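PDB 5TU0: Lmo2125 protein from Listeria monocytogenes serovar 1/2a, which binds maltose and probably delivers it, as a membrane-anchored lipoprotein, to a carbohydrate uptake system. Local coordinates for residues T154-F165 and Q227-G238. The protein carries 2 engineered substitutions. Residues are numbered along the deposited sequence; the frame is centred on the assembly and turned at random. Where two conformers were deposited one is given.
Sequences TGFLAKWTDFYF and QFVKGKAAAILG. With GLC (alpha-D-glucopyranose), chain B.
Leu157 is held by 235-238 through both its N and its O, which belong to successive peptides: N donates to Ala235 O (3.1 Å) and O accepts from Leu237 N (3.2 Å). Two residues earlier, Gly155 O accepts from Ala235 N and, weakly, from Ala234 N. A water carries the ladder onward, accepting from Lys159 N and donating to Leu237 O. At the other end Thr154 OG1 donates to Lys232 O (2.8 Å), approaching from above the carbonyl plane. Strand 156-157 is thereby added in parallel to 235-238, whose other edge runs antiparallel to the long strand 105-121, in a lobe of this solute-binding protein. Apolar contacts follow the pairing. On the face bearing Leu157 and Ile236, Leu157 CD1 touches both Ala233 CB (3.9 Å) and Gln227 CB at the end of helix 217-229. Farther along, Leu237 puts CB against Ala158 CB (3.9 Å); in one of its two conformers, with CG anti to its backbone N (chi1 -173°), Leu237 CD2 lies 4.1 Å from Phe165 CD2, at the ring edge. Next to Phe165, Tyr164 lays one ring face over the bound glucose, CD1 being 3.9 Å from its C4. Asp162, the N-cap of helix 163-172, accepts from Tyr164 N at OD1, while Lys159 NZ salt-bridges Asp162 OD2 (2.9 Å).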
ATOM      1  N   THR A 154     -13.820 -16.097 -15.053  1.00 31.02           N
ATOM      2  CA  THR A 154     -12.615 -15.446 -14.549  1.00 30.52           C
ATOM      3  C   THR A 154     -12.314 -14.144 -15.278  1.00 29.63           C
ATOM      4  O   THR A 154     -11.164 -13.686 -15.258  1.00 30.37           O
ATOM      5  CB  THR A 154     -11.381 -16.392 -14.663  1.00 31.75           C
ATOM      6  OG1 THR A 154     -11.204 -16.815 -16.034  1.00 33.60           O
ATOM      7  CG2 THR A 154     -11.557 -17.616 -13.768  1.00 32.28           C
ATOM      8  N   GLY A 155     -13.334 -13.549 -15.911  1.00 29.27           N
ATOM      9  CA  GLY A 155     -13.180 -12.285 -16.643  1.00 29.16           C
ATOM     10  C   GLY A 155     -12.485 -11.239 -15.791  1.00 27.81           C
ATOM     11  O   GLY A 155     -11.507 -10.606 -16.223  1.00 28.93           O
ATOM     12  N   PHE A 156     -12.993 -11.081 -14.578  1.00 27.07           N
ATOM     13  CA  PHE A 156     -12.421 -10.173 -13.578  1.00 26.51           C
ATOM     14  C   PHE A 156     -12.192 -10.959 -12.293  1.00 26.16           C
ATOM     15  O   PHE A 156     -13.066 -11.736 -11.881  1.00 24.92           O
ATOM     16  CB  PHE A 156     -13.364  -8.998 -13.301  1.00 26.17           C
ATOM     17  CG  PHE A 156     -13.031  -8.242 -12.042  1.00 24.98           C
ATOM     18  CD1 PHE A 156     -11.919  -7.434 -11.987  1.00 25.52           C
ATOM     19  CD2 PHE A 156     -13.830  -8.352 -10.907  1.00 24.80           C
ATOM     20  CE1 PHE A 156     -11.594  -6.744 -10.819  1.00 24.49           C
ATOM     21  CE2 PHE A 156     -13.518  -7.652  -9.742  1.00 24.06           C
ATOM     22  CZ  PHE A 156     -12.404  -6.857  -9.701  1.00 24.13           C
ATOM     23  N   LEU A 157     -11.030 -10.756 -11.659  1.00 25.84           N
ATOM     24  CA  LEU A 157     -10.738 -11.405 -10.380  1.00 25.07           C
ATOM     25  C   LEU A 157     -10.142 -10.407  -9.419  1.00 24.27           C
ATOM     26  O   LEU A 157      -9.380  -9.538  -9.833  1.00 24.87           O
ATOM     27  CB  LEU A 157      -9.732 -12.545 -10.548  1.00 25.61           C
ATOM     28  CG  LEU A 157     -10.101 -13.705 -11.477  1.00 26.54           C
ATOM     29  CD1 LEU A 157      -8.891 -14.603 -11.699  1.00 27.29           C
ATOM     30  CD2 LEU A 157     -11.283 -14.488 -10.928  1.00 26.23           C
ATOM     31  N   ALA A 158     -10.489 -10.544  -8.146  1.00 23.47           N
ATOM     32  CA  ALA A 158      -9.889  -9.727  -7.060  1.00 23.08           C
ATOM     33  C   ALA A 158      -9.803 -10.589  -5.802  1.00 22.84           C
ATOM     34  O   ALA A 158     -10.742 -11.319  -5.481  1.00 22.86           O
ATOM     35  CB  ALA A 158     -10.701  -8.476  -6.803  1.00 22.28           C
ATOM     36  N   LYS A 159      -8.678 -10.502  -5.090  1.00 23.12           N
ATOM     37  CA  LYS A 159      -8.461 -11.309  -3.889  1.00 23.29           C
ATOM     38  C   LYS A 159      -9.247 -10.739  -2.700  1.00 22.64           C
ATOM     39  O   LYS A 159      -8.666 -10.326  -1.666  1.00 21.28           O
ATOM     40  CB  LYS A 159      -6.962 -11.370  -3.581  1.00 24.26           C
ATOM     41  CG  LYS A 159      -6.565 -12.447  -2.587  1.00 25.52           C
ATOM     42  CD  LYS A 159      -5.157 -12.223  -2.048  1.00 26.97           C
ATOM     43  CE  LYS A 159      -4.806 -13.253  -0.988  1.00 28.72           C
ATOM     44  NZ  LYS A 159      -3.553 -12.895  -0.264  1.00 30.17           N
ATOM     45  N   TRP A 160     -10.567 -10.751  -2.816  1.00 22.12           N
ATOM     46  CA  TRP A 160     -11.385 -10.148  -1.789  1.00 22.72           C
ATOM     47  C   TRP A 160     -11.460 -10.860  -0.426  1.00 22.93           C
ATOM     48  O   TRP A 160     -12.003 -10.286   0.516  1.00 22.64           O
ATOM     49  CB  TRP A 160     -12.773  -9.751  -2.311  1.00 22.64           C
ATOM     50  CG  TRP A 160     -12.768  -8.530  -3.225  1.00 22.94           C
ATOM     51  CD1 TRP A 160     -11.851  -7.503  -3.249  1.00 23.27           C
ATOM     52  CD2 TRP A 160     -13.813  -8.139  -4.120  1.00 23.31           C
ATOM     53  NE1 TRP A 160     -12.230  -6.545  -4.153  1.00 22.67           N
ATOM     54  CE2 TRP A 160     -13.434  -6.908  -4.698  1.00 23.64           C
ATOM     55  CE3 TRP A 160     -15.016  -8.728  -4.512  1.00 23.91           C
ATOM     56  CZ2 TRP A 160     -14.221  -6.259  -5.655  1.00 23.72           C
ATOM     57  CZ3 TRP A 160     -15.787  -8.094  -5.463  1.00 23.88           C
ATOM     58  CH2 TRP A 160     -15.390  -6.868  -6.022  1.00 23.86           C
ATOM     59  N   THR A 161     -10.884 -12.057  -0.301  1.00 22.99           N
ATOM     60  CA  THR A 161     -10.798 -12.710   1.013  1.00 23.27           C
ATOM     61  C   THR A 161      -9.741 -12.000   1.865  1.00 23.22           C
ATOM     62  O   THR A 161      -9.728 -12.139   3.083  1.00 23.10           O
ATOM     63  CB  THR A 161     -10.427 -14.199   0.936  1.00 24.49           C
ATOM     64  OG1 THR A 161      -9.258 -14.370   0.122  1.00 24.92           O
ATOM     65  CG2 THR A 161     -11.571 -14.997   0.341  1.00 24.87           C
ATOM     66  N   ASP A 162      -8.841 -11.274   1.200  1.00 23.43           N
ATOM     67  CA  ASP A 162      -7.765 -10.540   1.854  1.00 24.01           C
ATOM     68  C   ASP A 162      -8.270  -9.108   2.112  1.00 22.81           C
ATOM     69  O   ASP A 162      -8.537  -8.346   1.172  1.00 21.41           O
ATOM     70  CB  ASP A 162      -6.525 -10.559   0.945  1.00 25.19           C
ATOM     71  CG  ASP A 162      -5.273  -9.992   1.610  1.00 27.17           C
ATOM     72  OD1 ASP A 162      -5.370  -9.052   2.417  1.00 26.23           O
ATOM     73  OD2 ASP A 162      -4.169 -10.467   1.262  1.00 29.70           O
ATOM     74  N   PHE A 163      -8.407  -8.747   3.386  1.00 22.31           N
ATOM     75  CA  PHE A 163      -8.890  -7.420   3.745  1.00 22.10           C
ATOM     76  C   PHE A 163      -8.058  -6.296   3.151  1.00 21.42           C
ATOM     77  O   PHE A 163      -8.581  -5.230   2.876  1.00 20.78           O
ATOM     78  CB  PHE A 163      -8.966  -7.279   5.258  1.00 22.86           C
ATOM     79  CG  PHE A 163      -9.498  -5.968   5.713  1.00 23.05           C
ATOM     80  CD1 PHE A 163     -10.808  -5.611   5.443  1.00 23.81           C
ATOM     81  CD2 PHE A 163      -8.710  -5.110   6.484  1.00 24.23           C
ATOM     82  CE1 PHE A 163     -11.314  -4.403   5.884  1.00 24.04           C
ATOM     83  CE2 PHE A 163      -9.220  -3.901   6.924  1.00 23.80           C
ATOM     84  CZ  PHE A 163     -10.519  -3.557   6.626  1.00 23.73           C
ATOM     85  N   TYR A 164      -6.767  -6.520   2.939  1.00 21.83           N
ATOM     86  CA  TYR A 164      -5.958  -5.480   2.296  1.00 23.25           C
ATOM     87  C   TYR A 164      -6.524  -5.098   0.914  1.00 23.03           C
ATOM     88  O   TYR A 164      -6.491  -3.930   0.512  1.00 23.24           O
ATOM     89  CB  TYR A 164      -4.488  -5.900   2.197  1.00 25.61           C
ATOM     90  CG  TYR A 164      -3.634  -4.823   1.596  1.00 28.06           C
ATOM     91  CD1 TYR A 164      -3.153  -3.775   2.372  1.00 29.69           C
ATOM     92  CD2 TYR A 164      -3.348  -4.825   0.242  1.00 30.55           C
ATOM     93  CE1 TYR A 164      -2.384  -2.768   1.804  1.00 32.09           C
ATOM     94  CE2 TYR A 164      -2.591  -3.833  -0.329  1.00 31.60           C
ATOM     95  CZ  TYR A 164      -2.112  -2.813   0.454  1.00 32.90           C
ATOM     96  OH  TYR A 164      -1.363  -1.835  -0.142  1.00 38.11           O
ATOM     97  N   PHE A 165      -7.019  -6.095   0.188  1.00 22.23           N
ATOM     98  CA  PHE A 165      -7.633  -5.893  -1.115  1.00 23.22           C
ATOM     99  C   PHE A 165      -9.080  -5.416  -1.058  1.00 22.52           C
ATOM    100  O   PHE A 165      -9.459  -4.475  -1.767  1.00 22.93           O
ATOM    101  CB  PHE A 165      -7.542  -7.194  -1.937  1.00 24.32           C
ATOM    102  CG  PHE A 165      -6.164  -7.478  -2.438  1.00 26.03           C
ATOM    103  CD1 PHE A 165      -5.207  -8.016  -1.602  1.00 28.07           C
ATOM    104  CD2 PHE A 165      -5.824  -7.213  -3.756  1.00 28.93           C
ATOM    105  CE1 PHE A 165      -3.919  -8.269  -2.055  1.00 29.61           C
ATOM    106  CE2 PHE A 165      -4.538  -7.464  -4.223  1.00 29.05           C
ATOM    107  CZ  PHE A 165      -3.586  -7.993  -3.377  1.00 30.03           C
ATOM    108  N   GLN A 227      -4.006 -17.332 -13.424  1.00 35.62           N
ATOM    109  CA  GLN A 227      -5.016 -17.022 -14.465  1.00 36.00           C
ATOM    110  C   GLN A 227      -4.622 -15.811 -15.321  1.00 35.56           C
ATOM    111  O   GLN A 227      -4.735 -15.838 -16.556  1.00 36.58           O
ATOM    112  CB  GLN A 227      -6.402 -16.792 -13.852  1.00 34.99           C
ATOM    113  CG  GLN A 227      -6.983 -18.011 -13.139  1.00 35.22           C
ATOM    114  CD  GLN A 227      -7.317 -19.158 -14.079  1.00 37.15           C
ATOM    115  OE1 GLN A 227      -6.854 -20.290 -13.886  1.00 38.67           O
ATOM    116  NE2 GLN A 227      -8.112 -18.879 -15.095  1.00 36.38           N
ATOM    117  N   PHE A 228      -4.163 -14.746 -14.680  1.00 33.74           N
ATOM    118  CA  PHE A 228      -3.774 -13.567 -15.438  1.00 34.10           C
ATOM    119  C   PHE A 228      -2.534 -13.823 -16.320  1.00 35.22           C
ATOM    120  O   PHE A 228      -2.531 -13.484 -17.512  1.00 36.95           O
ATOM    121  CB  PHE A 228      -3.537 -12.384 -14.506  1.00 32.20           C
ATOM    122  CG  PHE A 228      -3.373 -11.087 -15.229  1.00 32.28           C
ATOM    123  CD1 PHE A 228      -4.451 -10.494 -15.847  1.00 31.63           C
ATOM    124  CD2 PHE A 228      -2.133 -10.451 -15.291  1.00 34.08           C
ATOM    125  CE1 PHE A 228      -4.311  -9.301 -16.526  1.00 32.33           C
ATOM    126  CE2 PHE A 228      -1.987  -9.243 -15.963  1.00 33.73           C
ATOM    127  CZ  PHE A 228      -3.078  -8.665 -16.576  1.00 33.10           C
ATOM    128  N   VAL A 229      -1.499 -14.439 -15.741  1.00 36.52           N
ATOM    129  CA  VAL A 229      -0.237 -14.726 -16.464  1.00 38.43           C
ATOM    130  C   VAL A 229      -0.425 -15.735 -17.603  1.00 40.32           C
ATOM    131  O   VAL A 229       0.374 -15.762 -18.549  1.00 41.18           O
ATOM    132  CB  VAL A 229       0.905 -15.153 -15.494  1.00 39.23           C
ATOM    133  CG1 VAL A 229       2.142 -15.615 -16.241  1.00 42.02           C
ATOM    134  CG2 VAL A 229       1.277 -13.989 -14.586  1.00 38.72           C
ATOM    135  N   LYS A 230      -1.483 -16.543 -17.540  1.00 39.80           N
ATOM    136  CA  LYS A 230      -1.754 -17.502 -18.611  1.00 40.78           C
ATOM    137  C   LYS A 230      -2.808 -17.026 -19.603  1.00 39.17           C
ATOM    138  O   LYS A 230      -3.248 -17.801 -20.454  1.00 39.49           O
ATOM    139  CB  LYS A 230      -2.114 -18.873 -18.025  1.00 43.31           C
ATOM    140  CG  LYS A 230      -0.911 -19.538 -17.390  1.00 45.20           C
ATOM    141  CD  LYS A 230      -1.245 -20.869 -16.754  1.00 47.72           C
ATOM    142  CE  LYS A 230       0.026 -21.540 -16.264  1.00 49.94           C
ATOM    143  NZ  LYS A 230      -0.281 -22.789 -15.518  1.00 51.82           N
ATOM    144  N   GLY A 231      -3.192 -15.753 -19.521  1.00 36.99           N
ATOM    145  CA  GLY A 231      -4.171 -15.199 -20.462  1.00 37.32           C
ATOM    146  C   GLY A 231      -5.611 -15.678 -20.287  1.00 36.76           C
ATOM    147  O   GLY A 231      -6.375 -15.677 -21.248  1.00 36.30           O
ATOM    148  N   LYS A 232      -5.983 -16.069 -19.068  1.00 36.16           N
ATOM    149  CA  LYS A 232      -7.341 -16.571 -18.774  1.00 36.32           C
ATOM    150  C   LYS A 232      -8.208 -15.583 -17.975  1.00 34.92           C
ATOM    151  O   LYS A 232      -9.419 -15.772 -17.867  1.00 34.08           O
ATOM    152  CB  LYS A 232      -7.231 -17.900 -18.046  1.00 38.43           C
ATOM    153  CG  LYS A 232      -6.493 -18.958 -18.858  1.00 42.02           C
ATOM    154  CD  LYS A 232      -6.306 -20.238 -18.074  1.00 44.69           C
ATOM    155  CE  LYS A 232      -5.643 -21.291 -18.942  1.00 48.82           C
ATOM    156  NZ  LYS A 232      -5.538 -22.576 -18.207  1.00 51.42           N
ATOM    157  N   ALA A 233      -7.575 -14.571 -17.370  1.00 33.63           N
ATOM    158  CA  ALA A 233      -8.292 -13.499 -16.679  1.00 32.09           C
ATOM    159  C   ALA A 233      -8.008 -12.220 -17.453  1.00 31.83           C
ATOM    160  O   ALA A 233      -6.843 -11.918 -17.745  1.00 32.80           O
ATOM    161  CB  ALA A 233      -7.828 -13.365 -15.237  1.00 30.81           C
ATOM    162  N   ALA A 234      -9.057 -11.474 -17.786  1.00 31.21           N
ATOM    163  CA  ALA A 234      -8.919 -10.241 -18.576  1.00 31.16           C
ATOM    164  C   ALA A 234      -8.490  -9.022 -17.765  1.00 30.30           C
ATOM    165  O   ALA A 234      -7.792  -8.143 -18.292  1.00 31.31           O
ATOM    166  CB  ALA A 234     -10.216  -9.938 -19.300  1.00 31.48           C
ATOM    167  N   ALA A 235      -8.900  -8.979 -16.500  1.00 29.05           N
ATOM    168  CA  ALA A 235      -8.593  -7.862 -15.614  1.00 28.19           C
ATOM    169  C   ALA A 235      -8.573  -8.310 -14.162  1.00 28.31           C
ATOM    170  O   ALA A 235      -9.404  -9.131 -13.730  1.00 26.15           O
ATOM    171  CB  ALA A 235      -9.623  -6.752 -15.806  1.00 28.25           C
ATOM    172  N   ILE A 236      -7.619  -7.774 -13.400  1.00 27.35           N
ATOM    173  CA  ILE A 236      -7.516  -8.124 -12.004  1.00 26.78           C
ATOM    174  C   ILE A 236      -7.067  -6.938 -11.182  1.00 26.27           C
ATOM    175  O   ILE A 236      -6.434  -6.001 -11.704  1.00 26.94           O
ATOM    176  CB  ILE A 236      -6.466  -9.257 -11.738  1.00 26.74           C
ATOM    177  CG1 ILE A 236      -5.038  -8.812 -12.105  1.00 27.29           C
ATOM    178  CG2 ILE A 236      -6.797 -10.507 -12.522  1.00 27.74           C
ATOM    179  CD1 ILE A 236      -3.967  -9.816 -11.716  1.00 27.97           C
ATOM    180  N   LEU A 237      -7.392  -6.981  -9.900  0.50 25.57           N
ATOM    181  CA  LEU A 237      -6.946  -5.973  -8.945  0.50 24.96           C
ATOM    182  C   LEU A 237      -5.546  -6.407  -8.526  0.50 25.50           C
ATOM    183  O   LEU A 237      -5.332  -7.589  -8.300  0.50 26.24           O
ATOM    184  CB  LEU A 237      -7.901  -5.966  -7.757  0.50 24.07           C
ATOM    185  CG  LEU A 237      -7.760  -4.905  -6.681  0.50 23.37           C
ATOM    186  CD1 LEU A 237      -7.858  -3.512  -7.276  0.50 23.13           C
ATOM    187  CD2 LEU A 237      -8.841  -5.131  -5.639  0.50 22.79           C
ATOM    188  N   GLY A 238      -4.587  -5.479  -8.436  1.00 26.49           N
ATOM    189  CA  GLY A 238      -3.237  -5.840  -8.030  1.00 26.67           C
ATOM    190  C   GLY A 238      -2.409  -4.658  -7.598  1.00 27.29           C
ATOM    191  O   GLY A 238      -2.810  -3.518  -7.794  1.00 27.01           O
TER
HETATM  192  C1  GLC B   2       1.679  -4.944   0.495  1.00 88.80           C
HETATM  193  C2  GLC B   2       1.652  -3.777   1.486  1.00 87.08           C
HETATM  194  C3  GLC B   2       1.549  -4.269   2.926  1.00 87.46           C
HETATM  195  C4  GLC B   2       0.362  -5.218   3.064  1.00 87.07           C
HETATM  196  C5  GLC B   2       0.503  -6.370   2.071  1.00 87.43           C
HETATM  197  C6  GLC B   2      -0.670  -7.343   2.183  1.00 85.53           C
HETATM  198  O2  GLC B   2       2.829  -2.976   1.335  1.00 86.79           O
HETATM  199  O3  GLC B   2       1.404  -3.149   3.808  1.00 85.71           O
HETATM  200  O4  GLC B   2       0.268  -5.718   4.404  1.00 86.97           O
HETATM  201  O5  GLC B   2       0.584  -5.844   0.738  1.00 87.29           O
HETATM  202  O6  GLC B   2      -0.720  -8.209   1.040  1.00 85.30           O
HETATM  203  O   HOH W   1      -6.405  -9.518  -6.524  1.00 32.57           O